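Local coordinates for protein maleylacetate reductase (Agrobacterium tumefaciens, PDB 3HL0) that probably catalyses the NADH-dependent reduction of maleylacetate to 3-oxoadipate in gamma-resorcylate catabolism, as a member of the iron-containing alcohol dehydrogenase family, at residues M201-R209 with D295-P303; A194-I202 with A279-G287. All coordinates share one frame; numbering follows the deposited sequence.

Contact 1: residues M201-R209 with D295-P303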
loop_
_atom_site.group_PDB
_atom_site.type_symbol
_atom_site.label_atom_id
_atom_site.label_comp_id
_atom_site.label_asym_id
_atom_site.label_seq_id
_atom_site.Cartn_x
_atom_site.Cartn_y
_atom_site.Cartn_z
HETATM N N MSE A 201 21.049 -3.139 11.165
HETATM C CA MSE A 201 19.669 -3.579 10.916
HETATM C C MSE A 201 19.367 -4.847 11.739
HETATM O O MSE A 201 18.262 -4.987 12.261
HETATM C CB MSE A 201 19.419 -3.825 9.433
HETATM C CG MSE A 201 19.851 -2.696 8.481
HETATM SE SE MSE A 201 19.026 -0.962 8.859
HETATM C CE MSE A 201 17.299 -1.717 9.401
ATOM N N ILE A 202 20.347 -5.753 11.856
ATOM C CA ILE A 202 20.142 -7.040 12.581
ATOM C C ILE A 202 19.937 -6.749 14.070
ATOM O O ILE A 202 19.087 -7.380 14.717
ATOM C CB ILE A 202 21.276 -8.029 12.275
ATOM C CG1 ILE A 202 21.113 -8.510 10.840
ATOM C CG2 ILE A 202 21.277 -9.240 13.188
ATOM C CD1 ILE A 202 22.385 -9.284 10.314
ATOM N N GLU A 203 20.649 -5.764 14.586
ATOM C CA GLU A 203 20.463 -5.338 15.960
ATOM C C GLU A 203 19.120 -4.653 16.201
ATOM O O GLU A 203 18.412 -4.977 17.196
ATOM C CB GLU A 203 21.611 -4.405 16.368
ATOM C CG GLU A 203 21.508 -3.979 17.817
ATOM C CD GLU A 203 22.732 -3.214 18.269
ATOM O OE1 GLU A 203 22.661 -1.974 18.320
ATOM O OE2 GLU A 203 23.767 -3.863 18.562
ATOM N N ALA A 204 18.779 -3.708 15.326
ATOM C CA ALA A 204 17.677 -2.775 15.541
ATOM C C ALA A 204 16.319 -3.358 15.211
ATOM O O ALA A 204 15.370 -3.089 15.947
ATOM C CB ALA A 204 17.864 -1.467 14.770
ATOM N N LEU A 205 16.180 -4.086 14.097
ATOM C CA LEU A 205 14.814 -4.461 13.667
ATOM C C LEU A 205 14.041 -5.313 14.695
ATOM O O LEU A 205 12.873 -5.025 14.870
ATOM C CB LEU A 205 14.850 -5.159 12.287
ATOM C CG LEU A 205 15.263 -4.175 11.179
ATOM C CD1 LEU A 205 15.553 -4.955 9.867
ATOM C CD2 LEU A 205 14.212 -3.062 10.912
ATOM N N PRO A 206 14.681 -6.296 15.376
ATOM C CA PRO A 206 13.919 -7.063 16.396
ATOM C C PRO A 206 13.439 -6.192 17.546
ATOM O O PRO A 206 12.342 -6.447 18.113
ATOM C CB PRO A 206 14.941 -8.085 16.909
ATOM C CG PRO A 206 15.871 -8.275 15.712
ATOM C CD PRO A 206 16.032 -6.860 15.203
ATOM N N VAL A 207 14.230 -5.171 17.897
ATOM C CA VAL A 207 13.834 -4.196 18.930
ATOM C C VAL A 207 12.713 -3.298 18.484
ATOM O O VAL A 207 11.718 -3.089 19.220
ATOM C CB VAL A 207 15.030 -3.370 19.426
ATOM C CG1 VAL A 207 14.581 -2.376 20.563
ATOM C CG2 VAL A 207 16.097 -4.330 19.963
ATOM N N VAL A 208 12.816 -2.780 17.262
ATOM C CA VAL A 208 11.742 -1.989 16.664
ATOM C C VAL A 208 10.403 -2.765 16.621
ATOM O O VAL A 208 9.336 -2.175 16.865
ATOM C CB VAL A 208 12.154 -1.473 15.230
ATOM C CG1 VAL A 208 10.948 -0.870 14.517
ATOM C CG2 VAL A 208 13.262 -0.442 15.396
ATOM N N ARG A 209 10.466 -4.074 16.357
ATOM C CA ARG A 209 9.240 -4.880 16.225
ATOM C C ARG A 209 8.473 -4.847 17.557
ATOM O O ARG A 209 7.240 -4.636 17.559
ATOM C CB ARG A 209 9.563 -6.307 15.851
ATOM C CG ARG A 209 8.308 -7.074 15.497
ATOM C CD ARG A 209 8.595 -8.550 15.426
ATOM N NE ARG A 209 7.326 -9.215 15.168
ATOM C CZ ARG A 209 7.154 -10.533 15.042
ATOM N NH1 ARG A 209 8.175 -11.367 15.145
ATOM N NH2 ARG A 209 5.935 -11.023 14.790
ATOM N N ASP A 295 15.911 -17.332 8.841
ATOM C CA ASP A 295 15.597 -17.415 10.271
ATOM C C ASP A 295 15.416 -16.021 10.868
ATOM O O ASP A 295 14.514 -15.796 11.690
ATOM C CB ASP A 295 16.694 -18.166 11.033
ATOM C CG ASP A 295 16.811 -19.636 10.625
ATOM O OD1 ASP A 295 15.875 -20.169 9.999
ATOM O OD2 ASP A 295 17.850 -20.261 10.955
ATOM N N PHE A 296 16.269 -15.070 10.438
ATOM C CA PHE A 296 16.151 -13.705 10.949
ATOM C C PHE A 296 14.819 -13.071 10.528
ATOM O O PHE A 296 14.146 -12.433 11.330
ATOM C CB PHE A 296 17.354 -12.871 10.453
ATOM C CG PHE A 296 17.274 -11.424 10.826
ATOM C CD1 PHE A 296 17.462 -10.992 12.154
ATOM C CD2 PHE A 296 16.964 -10.475 9.867
ATOM C CE1 PHE A 296 17.362 -9.642 12.484
ATOM C CE2 PHE A 296 16.854 -9.131 10.199
ATOM C CZ PHE A 296 17.058 -8.693 11.490
ATOM N N ALA A 297 14.425 -13.258 9.268
ATOM C CA ALA A 297 13.173 -12.720 8.767
ATOM C C ALA A 297 11.998 -13.298 9.559
ATOM O O ALA A 297 11.026 -12.600 9.809
ATOM C CB ALA A 297 13.022 -13.047 7.254
ATOM N N ALA A 298 12.122 -14.568 9.960
ATOM C CA ALA A 298 11.057 -15.201 10.728
ATOM C C ALA A 298 10.971 -14.552 12.114
ATOM O O ALA A 298 9.847 -14.363 12.590
ATOM C CB ALA A 298 11.282 -16.729 10.833
ATOM N N ARG A 299 12.113 -14.200 12.729
ATOM C CA ARG A 299 12.102 -13.456 14.021
ATOM C C ARG A 299 11.354 -12.129 13.858
ATOM O O ARG A 299 10.807 -11.600 14.826
ATOM C CB ARG A 299 13.524 -13.195 14.570
ATOM C CG ARG A 299 14.351 -14.430 15.003
ATOM C CD ARG A 299 15.792 -13.988 15.396
ATOM N NE ARG A 299 15.749 -12.940 16.434
ATOM C CZ ARG A 299 16.648 -11.980 16.613
ATOM N NH1 ARG A 299 17.706 -11.855 15.805
ATOM N NH2 ARG A 299 16.476 -11.124 17.609
ATOM N N LEU A 300 11.355 -11.546 12.664
ATOM C CA LEU A 300 10.704 -10.251 12.475
ATOM C C LEU A 300 9.237 -10.391 12.104
ATOM O O LEU A 300 8.504 -9.403 12.037
ATOM C CB LEU A 300 11.397 -9.443 11.355
ATOM C CG LEU A 300 12.900 -9.238 11.463
ATOM C CD1 LEU A 300 13.308 -8.360 10.294
ATOM C CD2 LEU A 300 13.289 -8.585 12.822
ATOM N N GLY A 301 8.829 -11.625 11.806
ATOM C CA GLY A 301 7.483 -11.885 11.296
ATOM C C GLY A 301 7.212 -11.406 9.872
ATOM O O GLY A 301 6.077 -11.122 9.501
ATOM N N ALA A 302 8.266 -11.287 9.064
ATOM C CA ALA A 302 8.094 -10.839 7.697
ATOM C C ALA A 302 7.487 -11.959 6.834
ATOM O O ALA A 302 7.621 -13.161 7.155
ATOM C CB ALA A 302 9.481 -10.448 7.111
ATOM N N PRO A 303 6.816 -11.590 5.751
ATOM C CA PRO A 303 6.336 -12.630 4.840
ATOM C C PRO A 303 7.483 -13.467 4.289
ATOM O O PRO A 303 8.588 -12.964 4.106
ATOM C CB PRO A 303 5.669 -11.845 3.710
ATOM C CG PRO A 303 6.318 -10.470 3.742
ATOM C CD PRO A 303 6.597 -10.233 5.228
HETATM O O HOH W 1 19.370 -9.303 16.472
#

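Contact 2: residues A194-I202 with A279-G287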
loop_
_atom_site.group_PDB
_atom_site.type_symbol
_atom_site.label_atom_id
_atom_site.label_comp_id
_atom_site.label_asym_id
_atom_site.label_seq_id
_atom_site.Cartn_x
_atom_site.Cartn_y
_atom_site.Cartn_z
ATOM N N ALA A 194 28.737 -1.788 4.120
ATOM C CA ALA A 194 27.690 -2.849 4.012
ATOM C C ALA A 194 27.632 -3.698 5.250
ATOM O O ALA A 194 26.538 -4.008 5.749
ATOM C CB ALA A 194 27.934 -3.729 2.746
ATOM N N VAL A 195 28.782 -4.108 5.769
ATOM C CA VAL A 195 28.786 -4.945 6.962
ATOM C C VAL A 195 28.209 -4.158 8.150
ATOM O O VAL A 195 27.409 -4.678 8.944
ATOM C CB VAL A 195 30.205 -5.484 7.258
ATOM C CG1 VAL A 195 30.189 -6.225 8.599
ATOM C CG2 VAL A 195 30.586 -6.440 6.131
ATOM N N GLU A 196 28.609 -2.899 8.296
ATOM C CA GLU A 196 28.106 -2.079 9.392
ATOM C C GLU A 196 26.587 -1.847 9.256
ATOM O O GLU A 196 25.891 -1.894 10.275
ATOM C CB GLU A 196 28.871 -0.763 9.443
ATOM C CG GLU A 196 28.355 0.211 10.491
ATOM C CD GLU A 196 28.648 -0.160 11.936
ATOM O OE1 GLU A 196 29.137 -1.267 12.275
ATOM O OE2 GLU A 196 28.336 0.716 12.770
ATOM N N GLY A 197 26.096 -1.599 8.028
ATOM C CA GLY A 197 24.654 -1.451 7.787
ATOM C C GLY A 197 23.906 -2.718 8.168
ATOM O O GLY A 197 22.864 -2.648 8.822
ATOM N N LEU A 198 24.416 -3.867 7.751
ATOM C CA LEU A 198 23.808 -5.158 8.184
ATOM C C LEU A 198 23.801 -5.330 9.690
ATOM O O LEU A 198 22.783 -5.764 10.256
ATOM C CB LEU A 198 24.563 -6.320 7.504
ATOM C CG LEU A 198 24.328 -6.417 5.981
ATOM C CD1 LEU A 198 25.431 -7.240 5.299
ATOM C CD2 LEU A 198 22.921 -7.027 5.689
ATOM N N ARG A 199 24.911 -5.012 10.355
ATOM C CA ARG A 199 24.995 -5.160 11.798
ATOM C C ARG A 199 23.966 -4.258 12.519
ATOM O O ARG A 199 23.337 -4.665 13.518
ATOM C CB ARG A 199 26.427 -4.864 12.270
ATOM C CG ARG A 199 26.637 -5.174 13.694
ATOM C CD ARG A 199 27.763 -4.305 14.328
ATOM N NE ARG A 199 27.454 -2.880 14.189
ATOM C CZ ARG A 199 26.594 -2.203 14.947
ATOM N NH1 ARG A 199 26.366 -0.913 14.714
ATOM N NH2 ARG A 199 25.961 -2.817 15.947
ATOM N N ALA A 200 23.757 -3.049 11.997
ATOM C CA ALA A 200 22.794 -2.107 12.543
ATOM C C ALA A 200 21.364 -2.631 12.353
ATOM O O ALA A 200 20.584 -2.601 13.316
ATOM C CB ALA A 200 22.969 -0.731 11.930
HETATM N N MSE A 201 21.049 -3.139 11.165
HETATM C CA MSE A 201 19.669 -3.579 10.916
HETATM C C MSE A 201 19.367 -4.847 11.739
HETATM O O MSE A 201 18.262 -4.987 12.261
HETATM C CB MSE A 201 19.419 -3.825 9.433
HETATM C CG MSE A 201 19.851 -2.696 8.481
HETATM SE SE MSE A 201 19.026 -0.962 8.859
HETATM C CE MSE A 201 17.299 -1.717 9.401
ATOM N N ILE A 202 20.347 -5.753 11.856
ATOM C CA ILE A 202 20.142 -7.040 12.581
ATOM C C ILE A 202 19.937 -6.749 14.070
ATOM O O ILE A 202 19.087 -7.380 14.717
ATOM C CB ILE A 202 21.276 -8.029 12.275
ATOM C CG1 ILE A 202 21.113 -8.510 10.840
ATOM C CG2 ILE A 202 21.277 -9.240 13.188
ATOM C CD1 ILE A 202 22.385 -9.284 10.314
ATOM N N ALA A 279 30.820 -14.297 3.965
ATOM C CA ALA A 279 31.123 -14.731 5.328
ATOM C C ALA A 279 30.795 -13.703 6.433
ATOM O O ALA A 279 30.287 -14.102 7.479
ATOM C CB ALA A 279 32.588 -15.237 5.441
ATOM N N PRO A 280 31.028 -12.392 6.198
ATOM C CA PRO A 280 30.680 -11.436 7.258
ATOM C C PRO A 280 29.195 -11.404 7.547
ATOM O O PRO A 280 28.763 -11.181 8.696
ATOM C CB PRO A 280 31.152 -10.064 6.706
ATOM C CG PRO A 280 32.148 -10.403 5.651
ATOM C CD PRO A 280 31.755 -11.752 5.076
ATOM N N LEU A 281 28.404 -11.665 6.512
ATOM C CA LEU A 281 26.965 -11.740 6.698
ATOM C C LEU A 281 26.572 -13.028 7.419
ATOM O O LEU A 281 25.759 -12.987 8.342
ATOM C CB LEU A 281 26.226 -11.644 5.367
ATOM C CG LEU A 281 24.688 -11.823 5.455
ATOM C CD1 LEU A 281 23.968 -10.908 6.449
ATOM C CD2 LEU A 281 24.129 -11.546 4.049
ATOM N N ALA A 282 27.160 -14.144 6.998
ATOM C CA ALA A 282 26.935 -15.414 7.679
ATOM C C ALA A 282 27.245 -15.274 9.198
ATOM O O ALA A 282 26.490 -15.779 10.013
ATOM C CB ALA A 282 27.806 -16.502 7.042
ATOM N N ALA A 283 28.338 -14.594 9.537
ATOM C CA ALA A 283 28.723 -14.398 10.944
ATOM C C ALA A 283 27.672 -13.612 11.683
ATOM O O ALA A 283 27.322 -13.933 12.822
ATOM C CB ALA A 283 30.108 -13.716 11.037
ATOM N N LEU A 284 27.100 -12.600 11.021
ATOM C CA LEU A 284 26.102 -11.771 11.687
ATOM C C LEU A 284 24.759 -12.458 11.891
ATOM O O LEU A 284 24.012 -12.103 12.806
ATOM C CB LEU A 284 25.888 -10.462 10.904
ATOM C CG LEU A 284 27.028 -9.463 10.887
ATOM C CD1 LEU A 284 26.741 -8.365 9.890
ATOM C CD2 LEU A 284 27.201 -8.906 12.319
ATOM N N VAL A 285 24.410 -13.395 11.008
ATOM C CA VAL A 285 23.175 -14.149 11.176
ATOM C C VAL A 285 23.371 -15.452 11.939
ATOM O O VAL A 285 22.403 -16.157 12.194
ATOM C CB VAL A 285 22.325 -14.336 9.840
ATOM C CG1 VAL A 285 21.900 -12.983 9.312
ATOM C CG2 VAL A 285 23.078 -15.082 8.785
ATOM N N GLY A 286 24.619 -15.742 12.291
ATOM C CA GLY A 286 24.935 -16.910 13.143
ATOM C C GLY A 286 24.703 -18.228 12.445
ATOM O O GLY A 286 24.250 -19.216 13.068
ATOM N N GLY A 287 25.020 -18.293 11.157
ATOM C CA GLY A 287 24.842 -19.534 10.429
ATOM C C GLY A 287 25.271 -19.417 9.003
ATOM O O GLY A 287 26.386 -18.941 8.726
#

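Contact 1: residues M201-R209 with D295-P303
Helix 201-209 and helix 295-300 run the same way, their segment axes inclined by 25° and 9.9 Å apart at closest approach. They converge toward their C-terminal ends: Ile202 CA lies 7.9 Å from Phe296 CA, but Pro206 CA only 6.0 Å from Leu300 CA. The first helix is kinked at Pro206, whose ring nitrogen cannot bond to the preceding turn, and the proline ring lies at the close approach. Pro206 CG meets Phe296 CE1, Leu300 CD2 packs against Pro206 N and Leu205 CB, and the Arg299 guanidinium lies with one face over Pro206 CG, a bend at chi3 folding it back there. The Phe296 ring is sandwiched. Leu300 CG sits above the rim of one face, and Ile202 CG1 makes a CH-pi contact with the other, 4.3 Å from the centroid. Both helices belong to the all-helical C-terminal part of the iron-containing alcohol dehydrogenase fold, where Met174 of helix 163-180 also touches Ile202 and Phe296. Polar links border this apolar centre. A water donates to Ile202 O and accepts from Arg299 NH1, which lies in plane at the edge of the Phe296 ring. Farther along, Arg209 stretches out with CG anti to its N (chi1 -171°) to reach the end of helix 295-300, where Gly301 closes a Schellman motif. Its NH1 donates to Arg299 O over 2.7 Å, a bent bond (133° at the hydrogen) arriving from above the carbonyl plane, while Leu300 O and Gly301 N lie over one guanidinium face.

Contact 2: residues A194-I202 with A279-G287
Leu284, Ile202 and Val195 carry most of the interface, and Leu284 is the knob: its side chain enters a hole formed by Val195, Leu198, Arg199 and Ile202 on the neighbouring helix. Its two methyls divide the work. CD1 lies 3.8 Å from Leu198 CB and equally close to Arg199 N, and also near Val195 O, so it rests on the backbone of the first helix as well as on its side chains. CD2 instead lies against the aliphatic start of Arg199, 4.0 Å from CG. Ile202 borders the hole on the side toward the C-terminus of helix 188-210. With CG1 beside the backbone N (chi1 -71°) and chi2 extended, its CD1 comes to rest 3.7 Å from Leu284 CB and 3.9 Å from Val285 CG1, meeting the valine nearly at a right angle.

The segments of helix 188-210 and helix 279-285 are almost parallel, crossing at -15° with axes 10.2 Å apart, and they pair within the helical C-terminal part of this dehydrogenase family. Helix 163-180 adjoins the same region, with Ala177 touching Leu198.

At the N-terminal end Val195 meets Pro280, its CG2 standing 3.7 Å from Pro280 CB. On the buried side Leu281 CD1 reaches both methyls of Leu198, 4.1 Å from CD2, while Leu293 of helix 289-300 packs against Leu281. Beyond CG the Arg199 chain, in the conformer described here, one of two modelled, turns away from Leu284 and grips Glu196 side-on: NE donates to OE1 over 3.0 Å in a nearly straight salt bridge, NH1 to OE2, both meeting the carboxylate from above its plane. Tyr223 OH also bonds to Glu196 OE2, so this acid links its own helix to helix 215-234.

Contacts 1 and 2 lie with their centres about 13 Å apart on successive stretches of helix 188-210, and share Met201 and Ile202. Along the chain the order is 194-202, 201-209, 279-287, 295-303, so helix 188-210 is followed much later by helices 279-285 and 289-300, which are consecutive and dock one after the other along it. Ile202 is the junction, touching both partners. All four segments fall in the C-terminal family region, on the same side of the chain's centre. The side chain of the shared Met201 is about 12 Å from the bound NAD, whereas contact 2 as a whole lies away from the annotated sites.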